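Local coordinates for protein maquette-3 (PDB 6Z0C) that is a computationally designed four-helix bundle, apparently made to test how charged networks buried in a hydrophobic core affect stability, at residues Q22-Q26 / Q76-Q80. Numbering follows the deposited sequence.
Sequences QEIQQ and QQTAQ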
ATOM      1  N   GLN A  22       1.072   5.381   8.336  1.00 34.35           N
ATOM      2  CA  GLN A  22      -0.194   6.003   8.812  1.00 36.36           C
ATOM      3  C   GLN A  22      -0.932   6.599   7.606  1.00 33.53           C
ATOM      4  O   GLN A  22      -2.151   6.369   7.488  1.00 33.07           O
ATOM      5  CB  GLN A  22       0.084   7.049   9.892  1.00 38.86           C
ATOM      6  CG  GLN A  22       0.525   6.446  11.219  1.00 45.11           C
ATOM      7  CD  GLN A  22       0.895   7.493  12.243  1.00 52.86           C
ATOM      8  OE1 GLN A  22       0.474   8.645  12.167  1.00 61.28           O
ATOM      9  NE2 GLN A  22       1.692   7.093  13.221  1.00 60.68           N
ATOM     10  N   GLU A  23      -0.216   7.320   6.738  1.00 32.94           N
ATOM     11  CA  GLU A  23      -0.768   7.920   5.493  1.00 35.61           C
ATOM     12  C   GLU A  23      -1.326   6.807   4.596  1.00 32.66           C
ATOM     13  O   GLU A  23      -2.426   6.981   4.048  1.00 29.90           O
ATOM     14  CB  GLU A  23       0.307   8.737   4.772  1.00 38.62           C
ATOM     15  CG  GLU A  23      -0.209   9.473   3.550  1.00 41.53           C
ATOM     16  CD  GLU A  23       0.791  10.416   2.903  1.00 45.71           C
ATOM     17  OE1 GLU A  23       1.985  10.375   3.286  1.00 49.71           O
ATOM     18  OE2 GLU A  23       0.377  11.185   2.013  1.00 49.76           O
ATOM     19  N   ILE A  24      -0.592   5.701   4.454  1.00 30.88           N
ATOM     20  CA  ILE A  24      -1.029   4.504   3.678  1.00 31.57           C
ATOM     21  C   ILE A  24      -2.327   3.946   4.287  1.00 30.96           C
ATOM     22  O   ILE A  24      -3.272   3.690   3.524  1.00 30.51           O
ATOM     23  CB  ILE A  24       0.099   3.457   3.613  1.00 30.71           C
ATOM     24  CG1 ILE A  24       1.173   3.884   2.607  1.00 31.55           C
ATOM     25  CG2 ILE A  24      -0.459   2.076   3.311  1.00 32.08           C
ATOM     26  CD1 ILE A  24       2.435   3.058   2.649  1.00 32.73           C
ATOM     27  N   GLN A  25      -2.378   3.753   5.604  1.00 31.30           N
ATOM     28  CA  GLN A  25      -3.578   3.191   6.288  1.00 35.10           C
ATOM     29  C   GLN A  25      -4.782   4.119   6.073  1.00 32.25           C
ATOM     30  O   GLN A  25      -5.893   3.599   5.831  1.00 33.60           O
ATOM     31  CB  GLN A  25      -3.297   2.948   7.772  1.00 38.37           C
ATOM     32  CG  GLN A  25      -2.218   1.900   8.001  1.00 43.50           C
ATOM     33  CD  GLN A  25      -2.538   0.977   9.149  1.00 49.92           C
ATOM     34  OE1 GLN A  25      -2.563   1.388  10.308  1.00 60.01           O
ATOM     35  NE2 GLN A  25      -2.782  -0.284   8.832  1.00 55.17           N
ATOM     36  N   GLN A  26      -4.578   5.437   6.141  1.00 33.05           N
ATOM     37  CA  GLN A  26      -5.660   6.437   5.931  1.00 36.15           C
ATOM     38  C   GLN A  26      -6.143   6.365   4.478  1.00 34.77           C
ATOM     39  O   GLN A  26      -7.369   6.415   4.270  1.00 34.84           O
ATOM     40  CB  GLN A  26      -5.198   7.852   6.286  1.00 39.56           C
ATOM     41  CG  GLN A  26      -6.287   8.908   6.120  1.00 43.85           C
ATOM     42  CD  GLN A  26      -7.509   8.635   6.965  1.00 49.56           C
ATOM     43  OE1 GLN A  26      -7.425   8.073   8.057  1.00 58.32           O
ATOM     44  NE2 GLN A  26      -8.667   9.034   6.464  1.00 56.57           N
ATOM     45  N   GLN A  76      -4.512  -3.486   4.696  1.00 37.38           N
ATOM     46  CA  GLN A  76      -4.573  -2.861   6.048  1.00 38.59           C
ATOM     47  C   GLN A  76      -3.753  -3.695   7.035  1.00 37.37           C
ATOM     48  O   GLN A  76      -2.972  -3.106   7.806  1.00 38.12           O
ATOM     49  CB  GLN A  76      -6.019  -2.744   6.534  1.00 43.21           C
ATOM     50  CG  GLN A  76      -6.677  -1.430   6.149  1.00 50.03           C
ATOM     51  CD  GLN A  76      -6.370  -0.316   7.120  1.00 55.40           C
ATOM     52  OE1 GLN A  76      -6.155  -0.542   8.309  1.00 67.77           O
ATOM     53  NE2 GLN A  76      -6.353   0.910   6.620  1.00 52.75           N
ATOM     54  N   GLN A  77      -3.933  -5.017   7.006  1.00 40.06           N
ATOM     55  CA  GLN A  77      -3.238  -5.976   7.905  1.00 42.24           C
ATOM     56  C   GLN A  77      -1.744  -6.001   7.556  1.00 38.60           C
ATOM     57  O   GLN A  77      -0.925  -6.042   8.489  1.00 40.13           O
ATOM     58  CB  GLN A  77      -3.903  -7.350   7.808  1.00 45.90           C
ATOM     59  CG  GLN A  77      -5.289  -7.380   8.443  1.00 52.23           C
ATOM     60  CD  GLN A  77      -6.075  -8.632   8.134  1.00 57.71           C
ATOM     61  OE1 GLN A  77      -5.577  -9.571   7.515  1.00 66.34           O
ATOM     62  NE2 GLN A  77      -7.324  -8.653   8.570  1.00 61.52           N
ATOM     63  N   THR A  78      -1.402  -5.948   6.265  1.00 38.46           N
ATOM     64  CA  THR A  78       0.001  -5.892   5.769  1.00 38.12           C
ATOM     65  C   THR A  78       0.680  -4.616   6.288  1.00 35.55           C
ATOM     66  O   THR A  78       1.817  -4.719   6.781  1.00 36.69           O
ATOM     67  CB  THR A  78       0.053  -6.012   4.240  1.00 38.02           C
ATOM     68  OG1 THR A  78      -0.605  -7.231   3.893  1.00 39.31           O
ATOM     69  CG2 THR A  78       1.462  -6.013   3.690  1.00 37.44           C
ATOM     70  N   ALA A  79       0.014  -3.461   6.189  1.00 34.87           N
ATOM     71  CA  ALA A  79       0.538  -2.151   6.647  1.00 36.31           C
ATOM     72  C   ALA A  79       0.766  -2.190   8.165  1.00 35.91           C
ATOM     73  O   ALA A  79       1.787  -1.649   8.622  1.00 34.62           O
ATOM     74  CB  ALA A  79      -0.399  -1.037   6.251  1.00 36.67           C
ATOM     75  N   GLN A  80      -0.147  -2.823   8.908  1.00 36.23           N
ATOM     76  CA  GLN A  80      -0.049  -3.009  10.382  1.00 39.34           C
ATOM     77  C   GLN A  80       1.190  -3.852  10.715  1.00 36.83           C
ATOM     78  O   GLN A  80       1.940  -3.458  11.623  1.00 35.33           O
ATOM     79  CB  GLN A  80      -1.324  -3.664  10.913  1.00 44.76           C
ATOM     80  CG  GLN A  80      -1.379  -3.757  12.430  1.00 49.14           C
ATOM     81  CD  GLN A  80      -2.694  -4.326  12.904  1.00 57.37           C
ATOM     82  OE1 GLN A  80      -3.765  -3.932  12.444  1.00 67.75           O
ATOM     83  NE2 GLN A  80      -2.619  -5.268  13.830  1.00 63.69           N
TER
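The amide nitrogen of Q76, NE2, lies 2.8 Å from the backbone O of Q25, while Q25 NE2 comes within 3.0 Å of the backbone O of Q76: two glutamines on neighbouring antiparallel helices of a designed four-helix bundle, the amide nitrogen of each lying near the backbone oxygen of the other. Helices 4-48 and 52-99, consecutive in the chain, run here with axes 9.9 Å apart at closest approach and an angle of 168° between their directions. The CA atoms of Q25 and Q76, 6.1 Å apart, are the nearest such pair between the two segments. Neither side chain sets out directly toward the opposite helix. Q25 places CG beside its backbone N (chi1 -64°) and then bends at chi2, which carries the amide across the gap; a bend at chi2 in Q76 likewise brings its amide alongside Q25, where NE2 lies 3.8 Å from Q25 CB. The two amide planes are 18° apart; Q25 NE2 and Q76 OE1, at 3.4 Å, are not hydrogen-bonded because the angle is poor. Q76 O accepts the helical bond from Q80 N, and Q25 NE2 lies beside that turn of helix 52-99. The glutamine pair is partly exposed; Q76 also touches I28 and R29 further along helix 4-48, and Q25 touches Q83 of helix 52-99. Toward the core the contact turns apolar. A79, whose methyl points at helix 4-48, has the Q25 side chain against it, and I24 packs beside them while reaching L172 and L175 of helix 152-194 and F125 of helix 105-144. A79 CB lies 3.6 Å from Q25 NE2 and 4.3 Å from I24 CG2.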